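PDB 5MY5: ABC transporter periplasmic substrate-binding protein from Desulfovibrio alaskensis, which binds tungstate selectively in the periplasm and probably hands it to the membrane components of an ABC transporter for uptake. Local coordinates for residues Met30-Ser35 with Leu57-Val62; Asp106-Gly111 with Leu213-Lys218; Val137-Gly142 with Val170-Gly175. The protein carries 2 engineered substitutions. All blocks are in the same frame, centred on the assembly; numbering follows the deposited sequence.

All three contacts pair strands of one mixed sheet, but they sit in different parts of it. Contact 1 joins parallel strands 27-33 and 56-62 and is partly buried; its centre lies about 26 Å from the centres of contacts 2 and 3. Contact 2 is the buried one, an antiparallel join of strand 100-112 to strand 210-214, held mainly by backbone bonds and aliphatic packing. Contact 3, partly buried and parallel again, lies about 17 Å from contact 2 between centres, and strand 189-193 pairs with strands of both. Contact 1 runs into the start of a helix, contact 3 into two ST turns with an arginine, and contact 2 into a loop bridged by water beside acidic groups.

Contact 1: residues Met30-Ser35 with Leu57-Val62; sequences MATTTS and LRWTAV
Met30 and Trp59 open the parallel pairing of strands 27-33 and 56-62, a beta-alpha-beta unit of the periplasmic-binding-protein fold whose crossover includes helices 34-39 and 41-53. Met30 N donates to Arg58 O at 2.9 Å, while its carbonyl receives Thr60 N. Its side chain leaves anti to the backbone N (chi1 164°) and bends at the sulfur, bringing CE to Leu57 CD1 at 4.0 Å; CB and CG lie against Trp59 CB. Ala31 turns to the other face, and its backbone bonds go to Ile78 and Leu80 of the next strand. At Thr32 the pairing resumes: its N bonds Thr60 O at 2.9 Å, almost straight at 174°, and its O accepts from Val62 N. Thr32 CG2 runs beside Trp59 CD1 at 3.8 Å, oblique to the indole, whose NE1 is held by Asp37, while Thr32 OG1 bonds Leu80 O. Thr33 occupies the N-cap position of helix 34-39, its OG1 bonded to His82 and Thr36. Thr34 N reaches Val62 O at 3.0 Å from above the carbonyl plane, and one water joins the strand end, lying 3.1 Å from Thr34 OG1 and donating to Ala61 O at 2.9 Å.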
ATOM      1  N   MET A  30       2.602  14.465 -11.242  1.00 16.26           N
ATOM      2  CA  MET A  30       2.955  13.254 -10.470  1.00 15.80           C
ATOM      3  C   MET A  30       2.236  12.057 -11.064  1.00 16.53           C
ATOM      4  O   MET A  30       1.132  12.145 -11.440  1.00 18.96           O
ATOM      5  CB  MET A  30       2.541  13.403  -9.022  1.00 16.90           C
ATOM      6  CG  MET A  30       2.492  12.137  -8.199  1.00 18.15           C
ATOM      7  SD  MET A  30       1.932  12.387  -6.486  1.00 18.21           S
ATOM      8  CE  MET A  30       3.323  13.202  -5.856  1.00 19.74           C
ATOM      9  N   ALA A  31       2.940  10.939 -11.014  1.00 16.41           N
ATOM     10  CA  ALA A  31       2.310   9.679 -11.182  1.00 17.13           C
ATOM     11  C   ALA A  31       2.331   8.946  -9.902  1.00 16.87           C
ATOM     12  O   ALA A  31       3.366   8.838  -9.221  1.00 16.20           O
ATOM     13  CB  ALA A  31       3.032   8.857 -12.233  1.00 19.20           C
ATOM     14  N   THR A  32       1.169   8.387  -9.546  1.00 15.75           N
ATOM     15  CA  THR A  32       1.031   7.547  -8.335  1.00 15.24           C
ATOM     16  C   THR A  32       0.083   6.368  -8.579  1.00 16.33           C
ATOM     17  O   THR A  32      -0.253   6.146  -9.736  1.00 18.64           O
ATOM     18  CB  THR A  32       0.565   8.446  -7.206  1.00 15.55           C
ATOM     19  OG1 THR A  32       0.650   7.788  -5.920  1.00 16.33           O
ATOM     20  CG2 THR A  32      -0.881   8.931  -7.351  1.00 17.16           C
ATOM     21  N   THR A  33      -0.263   5.650  -7.544  1.00 17.10           N
ATOM     22  CA  THR A  33      -1.017   4.414  -7.733  1.00 17.94           C
ATOM     23  C   THR A  33      -2.475   4.561  -7.401  1.00 17.51           C
ATOM     24  O   THR A  33      -2.851   5.416  -6.602  1.00 18.64           O
ATOM     25  CB  THR A  33      -0.442   3.295  -6.917  1.00 17.22           C
ATOM     26  OG1 THR A  33      -0.644   3.483  -5.499  1.00 18.06           O
ATOM     27  CG2 THR A  33       1.087   3.198  -7.160  1.00 21.87           C
ATOM     28  N   THR A  34      -3.288   3.649  -7.955  1.00 18.42           N
ATOM     29  CA  THR A  34      -4.695   3.592  -7.681  1.00 19.78           C
ATOM     30  C   THR A  34      -4.959   3.429  -6.199  1.00 17.94           C
ATOM     31  O   THR A  34      -5.736   4.135  -5.629  1.00 19.01           O
ATOM     32  CB  THR A  34      -5.244   2.396  -8.466  1.00 22.33           C
ATOM     33  OG1 THR A  34      -4.936   2.585  -9.849  1.00 25.38           O
ATOM     34  CG2 THR A  34      -6.797   2.235  -8.233  1.00 23.41           C
ATOM     35  N   SER A  35      -4.204   2.582  -5.518  1.00 18.72           N
ATOM     36  CA  SER A  35      -4.421   2.391  -4.119  1.00 20.16           C
ATOM     37  C   SER A  35      -4.145   3.696  -3.369  1.00 19.28           C
ATOM     38  O   SER A  35      -4.879   4.048  -2.399  1.00 21.55           O
ATOM     39  CB  SER A  35      -3.599   1.247  -3.476  1.00 20.59           C
ATOM     40  OG  SER A  35      -2.240   1.421  -3.686  1.00 29.22           O
ATOM     41  N   LEU A  57      -0.152  20.764  -7.397  1.00 17.62           N
ATOM     42  CA  LEU A  57       0.160  19.328  -7.632  1.00 16.87           C
ATOM     43  C   LEU A  57      -0.993  18.702  -8.363  1.00 18.47           C
ATOM     44  O   LEU A  57      -2.119  18.715  -7.897  1.00 20.34           O
ATOM     45  CB  LEU A  57       0.359  18.590  -6.310  1.00 19.71           C
ATOM     46  CG  LEU A  57       0.629  17.091  -6.375  1.00 20.46           C
ATOM     47  CD1 LEU A  57       1.994  16.764  -6.981  1.00 21.78           C
ATOM     48  CD2 LEU A  57       0.494  16.397  -5.002  1.00 20.80           C
ATOM     49  N   ARG A  58      -0.682  18.074  -9.502  1.00 16.32           N
ATOM     50  CA  ARG A  58      -1.635  17.317 -10.304  1.00 17.89           C
ATOM     51  C   ARG A  58      -1.135  15.899 -10.310  1.00 18.69           C
ATOM     52  O   ARG A  58       0.052  15.655 -10.511  1.00 20.74           O
ATOM     53  CB  ARG A  58      -1.809  17.867 -11.692  1.00 20.71           C
ATOM     54  CG  ARG A  58      -2.448  19.235 -11.764  1.00 22.39           C
ATOM     55  CD  ARG A  58      -2.530  19.692 -13.210  1.00 25.71           C
ATOM     56  NE  ARG A  58      -2.857  21.122 -13.307  1.00 28.95           N
ATOM     57  CZ  ARG A  58      -2.656  21.830 -14.419  1.00 31.74           C
ATOM     58  NH1 ARG A  58      -2.155  21.277 -15.529  1.00 37.29           N
ATOM     59  NH2 ARG A  58      -2.898  23.139 -14.401  1.00 37.42           N
ATOM     60  N   TRP A  59      -2.026  14.943 -10.169  1.00 18.16           N
ATOM     61  CA  TRP A  59      -1.563  13.571 -10.171  1.00 18.39           C
ATOM     62  C   TRP A  59      -2.457  12.695 -11.029  1.00 21.87           C
ATOM     63  O   TRP A  59      -3.599  12.982 -11.172  1.00 24.48           O
ATOM     64  CB  TRP A  59      -1.406  12.972  -8.782  1.00 19.15           C
ATOM     65  CG  TRP A  59      -2.608  12.834  -7.949  1.00 18.76           C
ATOM     66  CD1 TRP A  59      -3.377  11.716  -7.780  1.00 21.37           C
ATOM     67  CD2 TRP A  59      -3.182  13.855  -7.150  1.00 20.22           C
ATOM     68  NE1 TRP A  59      -4.397  11.980  -6.906  1.00 21.91           N
ATOM     69  CE2 TRP A  59      -4.311  13.289  -6.507  1.00 22.30           C
ATOM     70  CE3 TRP A  59      -2.823  15.184  -6.862  1.00 21.15           C
ATOM     71  CZ2 TRP A  59      -5.145  14.040  -5.659  1.00 23.24           C
ATOM     72  CZ3 TRP A  59      -3.663  15.939  -6.026  1.00 23.92           C
ATOM     73  CH2 TRP A  59      -4.787  15.348  -5.403  1.00 23.07           C
ATOM     74  N   THR A  60      -1.900  11.648 -11.585  1.00 18.87           N
ATOM     75  CA  THR A  60      -2.656  10.613 -12.218  1.00 20.61           C
ATOM     76  C   THR A  60      -2.343   9.337 -11.487  1.00 18.93           C
ATOM     77  O   THR A  60      -1.125   9.041 -11.185  1.00 20.05           O
ATOM     78  CB  THR A  60      -2.169  10.507 -13.653  1.00 21.12           C
ATOM     79  OG1 THR A  60      -2.602  11.727 -14.310  1.00 29.92           O
ATOM     80  CG2 THR A  60      -2.810   9.369 -14.393  1.00 24.06           C
ATOM     81  N   ALA A  61      -3.412   8.583 -11.214  1.00 19.75           N
ATOM     82  CA  ALA A  61      -3.357   7.341 -10.457  1.00 19.58           C
ATOM     83  C   ALA A  61      -3.596   6.137 -11.330  1.00 21.72           C
ATOM     84  O   ALA A  61      -4.667   6.015 -11.984  1.00 23.81           O
ATOM     85  CB  ALA A  61      -4.382   7.397  -9.325  1.00 22.31           C
ATOM     86  N   VAL A  62      -2.602   5.253 -11.379  1.00 19.96           N
ATOM     87  CA  VAL A  62      -2.569   4.082 -12.296  1.00 20.68           C
ATOM     88  C   VAL A  62      -1.966   2.933 -11.569  1.00 21.16           C
ATOM     89  O   VAL A  62      -1.632   3.071 -10.404  1.00 20.35           O
ATOM     90  CB  VAL A  62      -1.763   4.456 -13.555  1.00 21.26           C
ATOM     91  CG1 VAL A  62      -2.529   5.463 -14.378  1.00 24.34           C
ATOM     92  CG2 VAL A  62      -0.364   4.986 -13.284  1.00 23.62           C
TER
HETATM   93  O   HOH W   1      -6.919   4.957 -10.445  1.00 41.99           O

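Contact 2: residues Asp106-Gly111 with Leu213-Lys218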
ATOM      1  N   ASP A 106      -0.147  -0.159   5.890  1.00 19.77           N
ATOM      2  CA  ASP A 106       0.125  -1.543   6.188  1.00 18.94           C
ATOM      3  C   ASP A 106      -0.990  -2.461   5.798  1.00 19.01           C
ATOM      4  O   ASP A 106      -2.083  -2.092   5.509  1.00 18.74           O
ATOM      5  CB  ASP A 106       0.538  -1.750   7.653  1.00 20.16           C
ATOM      6  CG  ASP A 106      -0.593  -1.499   8.636  1.00 22.16           C
ATOM      7  OD1 ASP A 106      -1.623  -0.843   8.335  1.00 21.56           O
ATOM      8  OD2 ASP A 106      -0.434  -1.915   9.827  1.00 21.96           O
ATOM      9  N   PHE A 107      -0.640  -3.743   5.821  1.00 18.13           N
ATOM     10  CA  PHE A 107      -1.551  -4.829   5.592  1.00 16.26           C
ATOM     11  C   PHE A 107      -1.833  -5.563   6.888  1.00 14.43           C
ATOM     12  O   PHE A 107      -1.005  -5.551   7.721  1.00 19.38           O
ATOM     13  CB  PHE A 107      -0.955  -5.817   4.533  1.00 16.70           C
ATOM     14  CG  PHE A 107      -0.833  -5.209   3.146  1.00 17.07           C
ATOM     15  CD1 PHE A 107      -1.852  -5.252   2.296  1.00 16.99           C
ATOM     16  CD2 PHE A 107       0.405  -4.654   2.761  1.00 18.72           C
ATOM     17  CE1 PHE A 107      -1.716  -4.664   0.983  1.00 18.88           C
ATOM     18  CE2 PHE A 107       0.565  -4.139   1.471  1.00 19.48           C
ATOM     19  CZ  PHE A 107      -0.508  -4.110   0.643  1.00 18.91           C
ATOM     20  N   VAL A 108      -2.948  -6.244   6.948  1.00 15.94           N
ATOM     21  CA  VAL A 108      -3.376  -7.041   8.149  1.00 16.41           C
ATOM     22  C   VAL A 108      -3.968  -8.363   7.714  1.00 18.45           C
ATOM     23  O   VAL A 108      -4.495  -8.502   6.586  1.00 17.02           O
ATOM     24  CB  VAL A 108      -4.329  -6.227   9.036  1.00 17.68           C
ATOM     25  CG1 VAL A 108      -3.659  -4.919   9.590  1.00 19.20           C
ATOM     26  CG2 VAL A 108      -5.538  -5.911   8.343  1.00 17.86           C
ATOM     27  N   ILE A 109      -3.908  -9.365   8.604  1.00 18.36           N
ATOM     28  CA  ILE A 109      -4.696 -10.593   8.373  1.00 18.59           C
ATOM     29  C   ILE A 109      -5.923 -10.549   9.245  1.00 17.52           C
ATOM     30  O   ILE A 109      -5.787 -10.265  10.462  1.00 19.38           O
ATOM     31  CB  ILE A 109      -3.816 -11.829   8.625  1.00 20.43           C
ATOM     32  CG1 ILE A 109      -2.599 -11.771   7.649  1.00 22.07           C
ATOM     33  CG2 ILE A 109      -4.669 -13.059   8.488  1.00 19.72           C
ATOM     34  CD1 ILE A 109      -1.581 -12.756   8.031  1.00 24.64           C
ATOM     35  N   ILE A 110      -7.055 -10.831   8.676  1.00 16.92           N
ATOM     36  CA  ILE A 110      -8.374 -10.777   9.351  1.00 17.35           C
ATOM     37  C   ILE A 110      -8.970 -12.150   9.303  1.00 20.40           C
ATOM     38  O   ILE A 110      -8.579 -13.014   8.487  1.00 18.54           O
ATOM     39  CB  ILE A 110      -9.290  -9.712   8.811  1.00 19.16           C
ATOM     40  CG1 ILE A 110      -9.822 -10.083   7.421  1.00 15.40           C
ATOM     41  CG2 ILE A 110      -8.562  -8.405   8.807  1.00 17.42           C
ATOM     42  CD1 ILE A 110     -10.740  -9.114   6.771  1.00 15.79           C
ATOM     43  N   GLY A 111      -9.896 -12.405  10.230  1.00 17.81           N
ATOM     44  CA  GLY A 111     -10.585 -13.690  10.277  1.00 19.85           C
ATOM     45  C   GLY A 111     -11.758 -13.610  11.225  1.00 24.41           C
ATOM     46  O   GLY A 111     -11.951 -12.540  11.890  1.00 21.46           O
ATOM     47  N   LEU A 213      -6.721  -9.842  13.203  1.00 20.24           N
ATOM     48  CA  LEU A 213      -6.086 -10.856  14.040  1.00 19.85           C
ATOM     49  C   LEU A 213      -4.601 -10.868  13.999  1.00 23.60           C
ATOM     50  O   LEU A 213      -3.968 -11.281  14.952  1.00 28.44           O
ATOM     51  CB  LEU A 213      -6.701 -12.215  13.702  1.00 19.75           C
ATOM     52  CG  LEU A 213      -8.161 -12.468  13.890  1.00 20.24           C
ATOM     53  CD1 LEU A 213      -8.705 -13.782  13.345  1.00 23.19           C
ATOM     54  CD2 LEU A 213      -8.459 -12.350  15.421  1.00 22.57           C
ATOM     55  N   VAL A 214      -3.962 -10.390  12.918  1.00 19.95           N
ATOM     56  CA  VAL A 214      -2.540 -10.321  12.874  1.00 20.00           C
ATOM     57  C   VAL A 214      -2.177  -8.947  12.273  1.00 22.91           C
ATOM     58  O   VAL A 214      -2.687  -8.658  11.216  1.00 21.75           O
ATOM     59  CB  VAL A 214      -1.973 -11.441  11.947  1.00 21.67           C
ATOM     60  CG1 VAL A 214      -0.485 -11.385  11.847  1.00 20.19           C
ATOM     61  CG2 VAL A 214      -2.491 -12.823  12.384  1.00 22.46           C
ATOM     62  N   GLU A 215      -1.315  -8.177  12.951  1.00 24.42           N
ATOM     63  CA  GLU A 215      -0.946  -6.799  12.533  1.00 22.77           C
ATOM     64  C   GLU A 215       0.331  -6.415  13.213  1.00 27.65           C
ATOM     65  O   GLU A 215       0.684  -7.018  14.255  1.00 25.25           O
ATOM     66  CB  GLU A 215      -2.109  -5.801  12.839  1.00 25.76           C
ATOM     67  CG  GLU A 215      -2.311  -5.511  14.351  1.00 28.11           C
ATOM     68  CD  GLU A 215      -3.413  -4.511  14.640  1.00 31.91           C
ATOM     69  OE1 GLU A 215      -3.652  -3.581  13.850  1.00 31.53           O
ATOM     70  OE2 GLU A 215      -4.096  -4.645  15.681  1.00 33.32           O
ATOM     71  N   GLY A 216       1.062  -5.451  12.678  1.00 24.02           N
ATOM     72  CA  GLY A 216       2.220  -4.859  13.263  1.00 25.36           C
ATOM     73  C   GLY A 216       3.523  -5.385  12.835  1.00 24.72           C
ATOM     74  O   GLY A 216       4.573  -4.739  12.983  1.00 28.81           O
ATOM     75  N   ASP A 217       3.501  -6.563  12.200  1.00 25.36           N
ATOM     76  CA  ASP A 217       4.694  -7.170  11.783  1.00 22.97           C
ATOM     77  C   ASP A 217       5.381  -6.315  10.707  1.00 25.48           C
ATOM     78  O   ASP A 217       4.689  -5.848   9.796  1.00 24.57           O
ATOM     79  CB  ASP A 217       4.405  -8.551  11.190  1.00 24.99           C
ATOM     80  CG  ASP A 217       3.561  -9.390  12.054  1.00 25.78           C
ATOM     81  OD1 ASP A 217       2.356  -9.128  12.246  1.00 29.26           O
ATOM     82  OD2 ASP A 217       4.149 -10.419  12.454  1.00 30.19           O
ATOM     83  N   LYS A 218       6.690  -6.155  10.734  1.00 27.35           N
ATOM     84  CA  LYS A 218       7.378  -5.276   9.750  1.00 29.14           C
ATOM     85  C   LYS A 218       7.168  -5.737   8.299  1.00 22.33           C
ATOM     86  O   LYS A 218       7.108  -4.914   7.371  1.00 24.01           O
ATOM     87  CB  LYS A 218       8.898  -5.235  10.045  1.00 36.32           C
ATOM     88  CG  LYS A 218       9.773  -4.428   9.076  1.00 42.40           C
ATOM     89  CD  LYS A 218      11.270  -4.791   9.112  1.00 52.11           C
ATOM     90  CE  LYS A 218      12.078  -4.056  10.170  1.00 58.01           C
ATOM     91  NZ  LYS A 218      11.940  -2.566  10.165  1.00 60.59           N
TER
HETATM   92  O   HOH W   2       0.148  -4.588  10.112  1.00 20.42           O
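Ile109 and Val214 form an antiparallel hydrogen-bonded pair, distorted into a classic beta bulge because Leu213 and Val214 both face Ile109. The carbonyl of Ile109 therefore takes two N-H groups, Leu213 N at 2.9 Å and Val214 N at 3.1 Å; the first lies in the carbonyl plane and the second is tilted 16° from it. In return Ile109 N donates to Val214 O at 3.0 Å, so three bonds gather on the backbone of Ile109, two shared with Val214 and one with Leu213. The bulge ties strand 100-112 to strand 210-214; further on the chain turns away through Gly216, whose backbone (phi 97°) would force a CB against the carbonyl O of Glu215.

The side chains of Ile109 and Val214 run abreast from the same face, with their CB atoms 3.8 Å apart. Helix 124-133 packs over them, through Leu128 on Ile109 and Val124 and Ala127 on Val214. Leu213 instead runs along the neighbouring strand: with CG anti to the carbonyl carbon (chi1 -61°), CD1 is carried to 3.6 Å from Gly111 CA, a close approach made possible by the absence of a side chain there. On the other flank, Val108 CG1 meets Glu215 CB at 3.7 Å, and the two side chains run alongside each other.

Beyond this apolar patch a water spans the widening gap between the chains, accepting from Gly216 N and donating to Phe107 O and Asp106 OD2. Nearby, Arg194 forms salt bridges with both Asp106 OD1 and Glu215 OE1. The like-charged Asp106 OD2 and Glu215 OE1 are 5.4 Å apart, and the shared arginine probably offsets their mutual repulsion. Aliphatic packing and doubled backbone bonding thus hold the buried part of the join, while a bridging charge and a water continue it where the chains part.

Contact 3: residues Val137-Gly142 with Val170-Gly175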
ATOM      1  N   VAL A 137      -9.513 -22.160   6.145  1.00 18.45           N
ATOM      2  CA  VAL A 137      -9.813 -21.443   4.907  1.00 18.48           C
ATOM      3  C   VAL A 137      -9.041 -20.165   4.875  1.00 15.20           C
ATOM      4  O   VAL A 137      -9.043 -19.409   5.853  1.00 19.37           O
ATOM      5  CB  VAL A 137     -11.282 -21.125   4.715  1.00 19.24           C
ATOM      6  CG1 VAL A 137     -11.500 -20.208   3.502  1.00 19.53           C
ATOM      7  CG2 VAL A 137     -12.086 -22.416   4.508  1.00 19.79           C
ATOM      8  N   PHE A 138      -8.364 -19.935   3.782  1.00 15.89           N
ATOM      9  CA  PHE A 138      -7.545 -18.699   3.570  1.00 15.37           C
ATOM     10  C   PHE A 138      -7.909 -18.206   2.157  1.00 17.93           C
ATOM     11  O   PHE A 138      -7.794 -18.958   1.162  1.00 17.23           O
ATOM     12  CB  PHE A 138      -6.059 -18.916   3.645  1.00 17.46           C
ATOM     13  CG  PHE A 138      -5.282 -17.628   3.532  1.00 17.19           C
ATOM     14  CD1 PHE A 138      -5.015 -17.091   2.263  1.00 16.95           C
ATOM     15  CD2 PHE A 138      -4.917 -16.851   4.658  1.00 17.22           C
ATOM     16  CE1 PHE A 138      -4.366 -15.885   2.113  1.00 18.32           C
ATOM     17  CE2 PHE A 138      -4.277 -15.644   4.505  1.00 17.73           C
ATOM     18  CZ  PHE A 138      -4.010 -15.154   3.281  1.00 17.01           C
ATOM     19  N   VAL A 139      -8.281 -16.940   2.045  1.00 15.80           N
ATOM     20  CA  VAL A 139      -8.757 -16.386   0.807  1.00 15.73           C
ATOM     21  C   VAL A 139      -7.765 -15.389   0.216  1.00 16.95           C
ATOM     22  O   VAL A 139      -7.417 -14.379   0.801  1.00 17.16           O
ATOM     23  CB  VAL A 139     -10.126 -15.699   0.988  1.00 16.63           C
ATOM     24  CG1 VAL A 139     -10.674 -15.352  -0.322  1.00 16.33           C
ATOM     25  CG2 VAL A 139     -11.123 -16.562   1.754  1.00 18.36           C
ATOM     26  N   SER A 140      -7.246 -15.744  -0.960  1.00 16.69           N
ATOM     27  CA  SER A 140      -6.349 -14.932  -1.790  1.00 17.06           C
ATOM     28  C   SER A 140      -7.148 -14.102  -2.829  1.00 16.32           C
ATOM     29  O   SER A 140      -8.108 -14.675  -3.428  1.00 17.08           O
ATOM     30  CB  SER A 140      -5.356 -15.879  -2.580  1.00 16.74           C
ATOM     31  OG  SER A 140      -4.496 -15.226  -3.429  1.00 16.68           O
ATOM     32  N   ARG A 141      -6.651 -12.932  -3.134  1.00 16.50           N
ATOM     33  CA  ARG A 141      -7.140 -12.128  -4.272  1.00 18.60           C
ATOM     34  C   ARG A 141      -7.029 -12.928  -5.607  1.00 19.14           C
ATOM     35  O   ARG A 141      -7.926 -12.806  -6.448  1.00 20.32           O
ATOM     36  CB  ARG A 141      -6.377 -10.849  -4.391  1.00 17.51           C
ATOM     37  CG  ARG A 141      -6.557  -9.837  -3.248  1.00 20.48           C
ATOM     38  CD  ARG A 141      -7.859  -9.104  -3.389  1.00 21.39           C
ATOM     39  NE  ARG A 141      -7.813  -8.272  -4.602  1.00 19.76           N
ATOM     40  CZ  ARG A 141      -7.300  -7.081  -4.716  1.00 19.38           C
ATOM     41  NH1 ARG A 141      -6.830  -6.375  -3.698  1.00 21.37           N
ATOM     42  NH2 ARG A 141      -7.296  -6.497  -5.921  1.00 20.78           N
ATOM     43  N   GLY A 142      -5.955 -13.727  -5.792  1.00 18.55           N
ATOM     44  CA  GLY A 142      -5.725 -14.466  -7.070  1.00 18.72           C
ATOM     45  C   GLY A 142      -5.838 -13.632  -8.343  1.00 22.76           C
ATOM     46  O   GLY A 142      -6.249 -14.167  -9.341  1.00 24.91           O
ATOM     47  N   VAL A 170      -8.289 -20.463  -1.152  1.00 17.25           N
ATOM     48  CA  VAL A 170      -9.318 -19.959  -2.117  1.00 18.60           C
ATOM     49  C   VAL A 170      -8.711 -18.785  -2.854  1.00 18.49           C
ATOM     50  O   VAL A 170      -8.131 -17.872  -2.269  1.00 19.21           O
ATOM     51  CB  VAL A 170     -10.566 -19.537  -1.317  1.00 20.65           C
ATOM     52  CG1 VAL A 170     -11.567 -18.895  -2.277  1.00 19.61           C
ATOM     53  CG2 VAL A 170     -11.186 -20.660  -0.534  1.00 20.13           C
ATOM     54  N   GLN A 171      -8.810 -18.771  -4.172  1.00 18.19           N
ATOM     55  CA  GLN A 171      -8.347 -17.670  -5.028  1.00 19.55           C
ATOM     56  C   GLN A 171      -9.589 -17.057  -5.725  1.00 21.29           C
ATOM     57  O   GLN A 171     -10.258 -17.712  -6.507  1.00 22.73           O
ATOM     58  CB  GLN A 171      -7.361 -18.166  -6.068  1.00 19.09           C
ATOM     59  CG  GLN A 171      -6.092 -18.710  -5.429  1.00 21.44           C
ATOM     60  CD  GLN A 171      -5.054 -19.221  -6.398  1.00 22.65           C
ATOM     61  OE1 GLN A 171      -5.326 -20.216  -7.011  1.00 30.53           O
ATOM     62  NE2 GLN A 171      -3.935 -18.551  -6.566  1.00 24.98           N
ATOM     63  N   THR A 172      -9.992 -15.861  -5.324  1.00 19.95           N
ATOM     64  CA  THR A 172     -11.238 -15.302  -5.829  1.00 19.02           C
ATOM     65  C   THR A 172     -11.162 -14.819  -7.276  1.00 21.31           C
ATOM     66  O   THR A 172     -12.182 -14.778  -7.943  1.00 22.94           O
ATOM     67  CB  THR A 172     -11.696 -14.134  -4.914  1.00 19.41           C
ATOM     68  OG1 THR A 172     -10.766 -13.107  -4.977  1.00 20.16           O
ATOM     69  CG2 THR A 172     -11.881 -14.656  -3.475  1.00 19.15           C
ATOM     70  N   GLY A 173     -10.031 -14.285  -7.645  1.00 20.13           N
ATOM     71  CA  GLY A 173      -9.870 -13.545  -8.854  1.00 21.76           C
ATOM     72  C   GLY A 173     -10.593 -12.212  -8.806  1.00 24.00           C
ATOM     73  O   GLY A 173     -10.795 -11.593  -9.852  1.00 27.34           O
ATOM     74  N   GLN A 174     -10.854 -11.679  -7.610  1.00 21.17           N
ATOM     75  CA  GLN A 174     -11.643 -10.432  -7.445  1.00 18.38           C
ATOM     76  C   GLN A 174     -10.923  -9.404  -6.626  1.00 19.43           C
ATOM     77  O   GLN A 174      -9.853  -9.686  -6.088  1.00 18.87           O
ATOM     78  CB  GLN A 174     -12.982 -10.742  -6.824  1.00 20.52           C
ATOM     79  CG  GLN A 174     -13.862 -11.671  -7.637  1.00 21.29           C
ATOM     80  CD  GLN A 174     -15.155 -12.033  -6.932  1.00 22.65           C
ATOM     81  OE1 GLN A 174     -15.212 -12.912  -6.060  1.00 30.42           O
ATOM     82  NE2 GLN A 174     -16.258 -11.355  -7.323  1.00 23.87           N
ATOM     83  N   GLY A 175     -11.458  -8.173  -6.550  1.00 17.35           N
ATOM     84  CA  GLY A 175     -10.921  -7.146  -5.756  1.00 18.42           C
ATOM     85  C   GLY A 175     -11.052  -7.337  -4.268  1.00 15.73           C
ATOM     86  O   GLY A 175     -11.547  -8.347  -3.743  1.00 17.55           O
TER
HETATM   87  O   HOH W   3      -2.167 -17.024  -5.033  1.00 21.70           O
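Val139 and Ser140 pair in parallel with Val170 and Gln171, joining the two strands of a beta-alpha-beta unit made of strand 138-140, helix 146-155 and strand 169-171. Three backbone bonds carry the pairing: Val170 N to Phe138 O, Ser140 N to Val170 O at 2.7 Å, and Thr172 N to Ser140 O, all nearly straight.

Apolar contacts line the face bearing Val139 and Val170. Val137 CG1 approaches Val170 CG2, and Val139 CG1 presses on Thr172 CG2 at 3.4 Å, a squeezed methyl-methyl contact; the side chains cross at about a right angle. Helix 176-186 packs against Val139 through Thr179 and Ala183.

Hydroxyls shape the turns after both strands. Ser140 OG accepts from Gly142 N and Thr172 OG1 from Gln174 N at 3.0 Å, each an ST turn. Their further partners are Glu151 and Thr179, respectively. Gly142 and Gly173 have positive phi, which favours glycine. A water accepts from Gln171 NE2 at 2.8 Å and donates only weakly to Ser140 OG, linking the two side chains.

Charge enters with Arg141, whose NH2 forms a salt bridge with Asp143. Its chain bends at chi2 and chi3 (-78° and -66°), folding the guanidinium back over Gly175, the N-cap of helix 176-186. There Gly175 C lies over one guanidinium face, while NE donates at 2.9 Å to a lone pair of Gln174 O, in the plane of that carbonyl though tilted from the guanidinium plane.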